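Local coordinates for protein K5 lyase (Enterobacteria phage k1-5, PDB 2X3H) that probably cleaves the K5 capsular polysaccharide of its bacterial host by an eliminative lyase mechanism, acting as a trimeric phage tail spike, at residues S102-N107 with H123-G128; N143-S148 with N174-K179; N492-L497 with Y504-A509. One frame throughout, in Å; residues are numbered along the deposited sequence.

Contact 1 of 3, residues S102-N107 with H123-G128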
# COMPACT_ATOMS: atom_id res chain seq x y z
N SER A 102 -36.26 5.16 -25.78
CA SER A 102 -36.84 6.29 -25.09
C SER A 102 -37.85 5.78 -24.08
O SER A 102 -38.78 5.06 -24.44
CB SER A 102 -37.54 7.21 -26.10
OG SER A 102 -38.09 8.33 -25.43
N SER A 103 -37.67 6.15 -22.81
CA SER A 103 -38.51 5.61 -21.75
C SER A 103 -38.56 6.52 -20.53
O SER A 103 -37.54 7.11 -20.13
CB SER A 103 -38.05 4.18 -21.36
OG SER A 103 -36.63 4.09 -21.32
N SER A 104 -39.76 6.66 -19.96
CA SER A 104 -39.97 7.47 -18.76
C SER A 104 -39.58 6.65 -17.54
O SER A 104 -38.98 5.58 -17.66
CB SER A 104 -41.43 7.89 -18.67
OG SER A 104 -41.86 8.45 -19.90
N GLY A 105 -39.92 7.16 -16.36
CA GLY A 105 -39.57 6.50 -15.10
C GLY A 105 -40.13 5.10 -15.00
O GLY A 105 -41.26 4.85 -15.44
N ILE A 106 -39.36 4.18 -14.43
CA ILE A 106 -39.78 2.79 -14.28
C ILE A 106 -39.40 2.29 -12.90
O ILE A 106 -38.34 2.63 -12.38
CB ILE A 106 -39.10 1.88 -15.33
CG1 ILE A 106 -39.55 2.28 -16.74
CG2 ILE A 106 -39.38 0.39 -15.03
CD1 ILE A 106 -38.72 1.68 -17.84
N ASN A 107 -40.28 1.49 -12.30
CA ASN A 107 -40.00 0.84 -11.03
C ASN A 107 -40.15 -0.67 -11.16
O ASN A 107 -41.00 -1.14 -11.91
CB ASN A 107 -40.90 1.39 -9.91
CG ASN A 107 -42.36 0.98 -10.08
OD1 ASN A 107 -42.72 -0.19 -9.87
ND2 ASN A 107 -43.21 1.94 -10.42
N HIS A 123 -33.69 8.43 -20.97
CA HIS A 123 -34.76 8.98 -20.15
C HIS A 123 -35.59 9.98 -20.96
O HIS A 123 -35.07 10.98 -21.47
CB HIS A 123 -34.20 9.63 -18.88
CG HIS A 123 -35.21 9.80 -17.78
ND1 HIS A 123 -34.99 10.63 -16.70
CD2 HIS A 123 -36.43 9.24 -17.59
CE1 HIS A 123 -36.03 10.58 -15.89
NE2 HIS A 123 -36.92 9.74 -16.40
N ARG A 124 -36.89 9.69 -21.05
CA ARG A 124 -37.83 10.46 -21.87
C ARG A 124 -38.40 11.68 -21.12
O ARG A 124 -38.84 12.65 -21.74
CB ARG A 124 -38.97 9.53 -22.31
CG ARG A 124 -39.91 10.09 -23.36
CD ARG A 124 -41.04 9.10 -23.61
NE ARG A 124 -41.99 9.60 -24.60
CZ ARG A 124 -41.81 9.52 -25.91
NH1 ARG A 124 -40.71 8.96 -26.39
NH2 ARG A 124 -42.73 9.99 -26.75
N SER A 125 -38.39 11.62 -19.79
CA SER A 125 -38.88 12.72 -18.96
C SER A 125 -37.78 13.74 -18.77
O SER A 125 -36.59 13.40 -18.87
CB SER A 125 -39.34 12.20 -17.59
OG SER A 125 -40.15 11.05 -17.75
N SER A 126 -38.17 14.98 -18.48
CA SER A 126 -37.19 16.05 -18.30
C SER A 126 -36.88 16.29 -16.84
O SER A 126 -36.09 17.16 -16.50
CB SER A 126 -37.69 17.35 -18.96
OG SER A 126 -38.81 17.85 -18.28
N THR A 127 -37.50 15.51 -15.96
CA THR A 127 -37.25 15.63 -14.53
C THR A 127 -37.54 14.32 -13.80
O THR A 127 -38.19 13.42 -14.35
CB THR A 127 -38.09 16.76 -13.92
OG1 THR A 127 -37.67 17.01 -12.56
CG2 THR A 127 -39.57 16.40 -13.95
N GLY A 128 -37.05 14.21 -12.57
CA GLY A 128 -37.37 13.09 -11.71
C GLY A 128 -36.45 11.90 -11.89
O GLY A 128 -35.56 11.91 -12.75
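The carbonyl oxygen of S103 is approached by three groups of the neighbouring coil at once: the amide of R124, the alpha carbon of H123 and the imidazole edge of H123. R124 N donates the one conventional hydrogen bond, 2.8 Å to S103 O, and arrives well above the carbonyl plane, 59° out of it. H123 CA adds a CH...O contact to the same oxygen at 3.4 Å, while H123 CD2 lies 3.5 Å from S103 O, almost in the plane of its ring. The imidazole gets there because CG stands anti to the backbone N (chi1 -160°), which swings the ring back along the 102-107 segment, where its NE2 edge comes to 4.0 Å from G105 N. Y130 stacks on this ring.

R124 grips the strand end a second time. With its chain extended from CG to NE, it runs past S102, bringing CG within 3.3 Å of S102 OG before NH1 turns in to donate a hydrogen bond to that same hydroxyl oxygen. The bond is 2.9 Å between NH1 and OG and bent to 146°, with the oxygen close to the guanidinium plane. NH1 also binds the carbonyl of T77, and D79 forms a weak, long ion pair with NE, so this arginine also ties the segment to the chain ahead of helix 81-88.

Beyond the arginine, S125 OG rests against S104 CB at 3.5 Å. S103 itself points away from 123-128, its OG bonding to Y130 OH. A single parallel bridge, S103 with H123, thus marks where two adjacent strands part into loops, an arrangement characteristic of successive coils in a right-handed parallel beta-helix.

Contact 2 of 3, residues N143-S148 with N174-K179; sequences NITVES and NFSNVK
Strands 144-147 and 174-176 run parallel, their axes 4.7 Å apart at closest approach and inclined by 22°, as strands of neighbouring coils of the parallel beta-helix. Four backbone bonds join them in the regular parallel pattern: N174 N to I144 O, V146 N to N174 O, S176 N to V146 O and S148 N to S176 O. Alpha-carbon hydrogens of T145, F175 and E147 add CH...O contacts to three of the same carbonyl oxygens, those of N174, V146 and S176.

V146 and F175 run alongside each other in the same direction on the buried face, with V146 CB 3.8 Å from F175 CD2 at an oblique angle to the ring; I202 of strand 198-206 also touches the phenyl group. The other face carries T145, N174, E147 and S176. Here T145 CG2 sits 3.6 Å from S176 OG, and the same hydroxyl is 3.3 Å from E147 CB. With OG placed between its own backbone N and carbonyl carbon (chi1 58°), S176 touches both side chains. The N174 amide is turned to the following strand, where OD1 accepts a bond from R203.

The chain turns a corner at N177, where phi is positive and the side chain points to the 143-148 segment. One water lies between S148 OG and K179 N, and N177 ND2 donates to S148 O at 2.9 Å, keeping the oxygen near the amide plane.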
# COMPACT_ATOMS: atom_id res chain seq x y z
N ASN A 143 -23.52 -3.99 -18.93
CA ASN A 143 -23.20 -3.76 -20.34
C ASN A 143 -24.22 -2.85 -21.05
O ASN A 143 -24.73 -3.18 -22.13
CB ASN A 143 -23.08 -5.10 -21.08
CG ASN A 143 -22.16 -6.09 -20.37
OD1 ASN A 143 -21.15 -5.71 -19.78
ND2 ASN A 143 -22.51 -7.37 -20.43
N ILE A 144 -24.48 -1.70 -20.47
CA ILE A 144 -25.54 -0.83 -20.98
C ILE A 144 -25.21 0.63 -20.67
O ILE A 144 -24.41 0.93 -19.79
CB ILE A 144 -26.91 -1.26 -20.36
CG1 ILE A 144 -28.09 -0.70 -21.18
CG2 ILE A 144 -27.00 -0.85 -18.88
CD1 ILE A 144 -29.36 -1.55 -21.03
N THR A 145 -25.82 1.53 -21.43
CA THR A 145 -25.68 2.96 -21.20
C THR A 145 -27.02 3.49 -20.68
O THR A 145 -28.07 3.08 -21.16
CB THR A 145 -25.31 3.68 -22.50
OG1 THR A 145 -24.03 3.21 -22.94
CG2 THR A 145 -25.29 5.19 -22.30
N VAL A 146 -26.95 4.38 -19.70
CA VAL A 146 -28.12 5.07 -19.16
C VAL A 146 -27.94 6.57 -19.40
O VAL A 146 -27.02 7.18 -18.86
CB VAL A 146 -28.33 4.76 -17.67
CG1 VAL A 146 -29.54 5.51 -17.10
CG2 VAL A 146 -28.48 3.25 -17.47
N GLU A 147 -28.80 7.13 -20.24
CA GLU A 147 -28.70 8.52 -20.64
C GLU A 147 -29.78 9.37 -19.98
O GLU A 147 -30.96 9.01 -19.99
CB GLU A 147 -28.82 8.64 -22.16
CG GLU A 147 -28.71 10.07 -22.65
CD GLU A 147 -28.70 10.22 -24.16
OE1 GLU A 147 -28.75 9.19 -24.89
OE2 GLU A 147 -28.65 11.38 -24.62
N SER A 148 -29.38 10.50 -19.44
CA SER A 148 -30.35 11.42 -18.85
C SER A 148 -30.71 12.52 -19.87
O SER A 148 -29.98 12.72 -20.84
CB SER A 148 -29.77 11.99 -17.54
OG SER A 148 -30.64 12.91 -16.92
N ASN A 174 -22.31 2.60 -18.46
CA ASN A 174 -21.94 3.98 -18.79
C ASN A 174 -23.10 4.93 -18.56
O ASN A 174 -24.18 4.74 -19.12
CB ASN A 174 -21.48 4.08 -20.24
CG ASN A 174 -20.31 3.16 -20.53
OD1 ASN A 174 -19.32 3.14 -19.79
ND2 ASN A 174 -20.40 2.40 -21.62
N PHE A 175 -22.86 5.97 -17.77
CA PHE A 175 -23.88 6.98 -17.49
C PHE A 175 -23.55 8.23 -18.27
O PHE A 175 -22.47 8.80 -18.12
CB PHE A 175 -23.93 7.27 -15.98
CG PHE A 175 -24.43 6.11 -15.16
CD1 PHE A 175 -23.53 5.25 -14.53
CD2 PHE A 175 -25.79 5.86 -15.03
CE1 PHE A 175 -23.97 4.16 -13.78
CE2 PHE A 175 -26.26 4.78 -14.28
CZ PHE A 175 -25.35 3.92 -13.65
N SER A 176 -24.49 8.68 -19.10
CA SER A 176 -24.22 9.79 -20.01
C SER A 176 -25.19 10.95 -19.83
O SER A 176 -26.30 10.77 -19.32
CB SER A 176 -24.27 9.30 -21.46
OG SER A 176 -25.53 8.73 -21.75
N ASN A 177 -24.74 12.14 -20.24
CA ASN A 177 -25.52 13.37 -20.19
C ASN A 177 -26.03 13.67 -18.78
O ASN A 177 -27.16 14.11 -18.59
CB ASN A 177 -26.68 13.31 -21.19
CG ASN A 177 -27.09 14.68 -21.68
OD1 ASN A 177 -26.25 15.58 -21.82
ND2 ASN A 177 -28.39 14.85 -21.95
N VAL A 178 -25.19 13.41 -17.80
CA VAL A 178 -25.59 13.57 -16.39
C VAL A 178 -25.57 15.04 -16.02
O VAL A 178 -24.59 15.75 -16.34
CB VAL A 178 -24.63 12.79 -15.47
CG1 VAL A 178 -25.20 12.68 -14.06
CG2 VAL A 178 -24.36 11.42 -16.04
N LYS A 179 -26.63 15.51 -15.37
CA LYS A 179 -26.80 16.93 -15.01
C LYS A 179 -27.55 17.12 -13.69
O LYS A 179 -28.11 16.17 -13.12
CB LYS A 179 -27.58 17.68 -16.10
CG LYS A 179 -26.90 17.74 -17.45
CD LYS A 179 -27.79 18.46 -18.48
CE LYS A 179 -27.18 18.34 -19.88
NZ LYS A 179 -27.99 19.02 -20.95
O HOH W 1 -28.71 13.45 -14.77
O HOH W 2 -29.59 15.48 -18.85

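Contact 3 of 3, residues N492-L497 with Y504-A509; sequences NGNVRL and YLQLGA. Unlike the reference sequence in segment 504-509: Y504 (reference Phe).
A guanidinium lying flat on a tyrosine ring sets this hairpin apart: the R496 group and the Y504 ring are 4.1 Å apart between centres, with planes only 7° from parallel. Y504 differs here from the reference phenylalanine. The arginine runs extended across the ring, so that its CD sits over the middle of the face, 3.7 Å from the centroid in a CH-pi contact, while the guanidinium lies over the phenol end, with R496 CZ 3.4 Å from Y504 OH. The tyrosine reaches this place with CG between its backbone N and carbonyl carbon (chi1 55°).

Q506 flanks the arginine at its edge. Its amide is nearly coplanar with the guanidinium, and OE1 accepts two weak bonds, from R496 NE and R496 NH2, each 3.1 Å long. Further along the same side, the N494 side chain crosses that of Q506 with the two amides nearly parallel, N494 ND2 3.6 Å from Q506 NE2; a water joins N494 OD1 to A509 N.

Strands 494-497 and 504-507 are antiparallel, with L497 and L505 exchanging a pair of backbone bonds. L507 N donates to V495 O at 2.8 Å, nearly straight at 172°, and L507 is the centre of an inverse gamma turn ending the strand. The leucine and valine face packs V495 CG1 on L507 CD2 and L497 CD1 on L507 CD1, both at 4.0 Å. It continues into the trimer, where L507 meets L497 of the second subunit and L497 meets L507 of the third.

The hairpin is therefore two-sided: aliphatic groups on one face join the three subunits, whereas on the other a guanidinium, probably cationic, would be favoured by the tyrosine pi face against one side and by the partly negative amide oxygen at its edge, two contacts that fix its plane.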
# COMPACT_ATOMS: atom_id res chain seq x y z
N ASN A 492 41.69 20.38 19.30
CA ASN A 492 43.15 20.25 19.20
C ASN A 492 43.69 19.06 19.99
O ASN A 492 44.83 19.10 20.50
CB ASN A 492 43.86 21.53 19.66
CG ASN A 492 43.44 22.75 18.87
OD1 ASN A 492 43.09 22.65 17.69
ND2 ASN A 492 43.48 23.92 19.51
N GLY A 493 42.87 18.02 20.12
CA GLY A 493 43.30 16.76 20.73
C GLY A 493 43.19 16.68 22.24
O GLY A 493 43.64 15.70 22.83
N ASN A 494 42.58 17.69 22.87
CA ASN A 494 42.36 17.68 24.33
C ASN A 494 40.91 17.98 24.67
O ASN A 494 40.23 18.72 23.95
CB ASN A 494 43.20 18.77 25.02
CG ASN A 494 44.67 18.66 24.73
OD1 ASN A 494 45.32 17.68 25.08
ND2 ASN A 494 45.22 19.69 24.09
N VAL A 495 40.44 17.46 25.80
CA VAL A 495 39.13 17.89 26.33
C VAL A 495 39.18 19.36 26.80
O VAL A 495 40.14 19.76 27.48
CB VAL A 495 38.65 16.99 27.49
CG1 VAL A 495 37.39 17.56 28.15
CG2 VAL A 495 38.39 15.55 26.97
N ARG A 496 38.19 20.15 26.40
CA ARG A 496 37.98 21.49 26.96
C ARG A 496 36.60 21.60 27.60
O ARG A 496 35.60 21.18 27.01
CB ARG A 496 38.15 22.59 25.91
CG ARG A 496 39.57 22.75 25.40
CD ARG A 496 39.66 23.94 24.46
NE ARG A 496 41.03 24.13 24.00
CZ ARG A 496 41.40 25.03 23.10
NH1 ARG A 496 40.50 25.84 22.55
NH2 ARG A 496 42.68 25.12 22.74
N LEU A 497 36.57 22.17 28.81
CA LEU A 497 35.32 22.39 29.55
C LEU A 497 35.05 23.89 29.67
O LEU A 497 35.85 24.62 30.25
CB LEU A 497 35.45 21.78 30.95
CG LEU A 497 35.97 20.35 31.05
CD1 LEU A 497 36.22 20.00 32.52
CD2 LEU A 497 34.94 19.40 30.46
N TYR A 504 37.72 28.49 29.22
CA TYR A 504 37.68 27.04 29.39
C TYR A 504 38.81 26.53 30.27
O TYR A 504 39.80 27.24 30.54
CB TYR A 504 37.72 26.31 28.03
CG TYR A 504 38.89 26.71 27.17
CD1 TYR A 504 40.16 26.16 27.39
CD2 TYR A 504 38.75 27.65 26.16
CE1 TYR A 504 41.24 26.53 26.62
CE2 TYR A 504 39.81 28.03 25.38
CZ TYR A 504 41.06 27.47 25.61
OH TYR A 504 42.13 27.85 24.83
N LEU A 505 38.62 25.32 30.76
CA LEU A 505 39.69 24.52 31.33
C LEU A 505 40.10 23.50 30.26
O LEU A 505 39.24 22.80 29.69
CB LEU A 505 39.22 23.80 32.59
CG LEU A 505 38.94 24.73 33.78
CD1 LEU A 505 38.19 24.01 34.88
CD2 LEU A 505 40.24 25.32 34.32
N GLN A 506 41.40 23.42 30.00
CA GLN A 506 41.95 22.46 29.04
C GLN A 506 42.59 21.29 29.77
O GLN A 506 43.52 21.48 30.59
CB GLN A 506 42.96 23.14 28.14
CG GLN A 506 43.61 22.26 27.10
CD GLN A 506 44.33 23.08 26.05
OE1 GLN A 506 43.73 23.96 25.42
NE2 GLN A 506 45.62 22.81 25.86
N LEU A 507 42.10 20.08 29.49
CA LEU A 507 42.64 18.88 30.11
C LEU A 507 43.75 18.34 29.24
O LEU A 507 43.54 17.44 28.42
CB LEU A 507 41.54 17.83 30.30
CG LEU A 507 40.59 18.04 31.50
CD1 LEU A 507 40.06 19.45 31.64
CD2 LEU A 507 39.44 17.00 31.51
N GLY A 508 44.94 18.92 29.37
CA GLY A 508 46.10 18.44 28.62
C GLY A 508 46.65 17.15 29.21
O GLY A 508 46.30 16.76 30.33
N ALA A 509 47.54 16.51 28.47
CA ALA A 509 48.08 15.22 28.91
C ALA A 509 48.86 15.30 30.22
O ALA A 509 48.89 14.35 30.99
CB ALA A 509 48.93 14.57 27.81
O HOH W 3 47.89 17.99 25.95
O HOH W 4 41.91 15.45 27.31

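In the fold
The contacts follow one another along the chain without overlap. Contacts 1 and 2 are neighbours, with centres 13 Å apart: strand 119-123, which ends in contact 1, lies beside strand 144-147 of contact 2, and H123 N comes to 3.0 Å from E147 O, probably a hydrogen bond. Together they cover successive coils near the start of the parallel beta-helix. Contact 3 lies on the opposite side of the chain's centre, 92 Å from contact 1 and 83 Å from contact 2 between centres, in the five-stranded antiparallel sheet of the C-terminal part. The elongated chain thus passes from parallel coils to an antiparallel region whose contact 3 meets both other subunits, consistent with a trimeric tail spike.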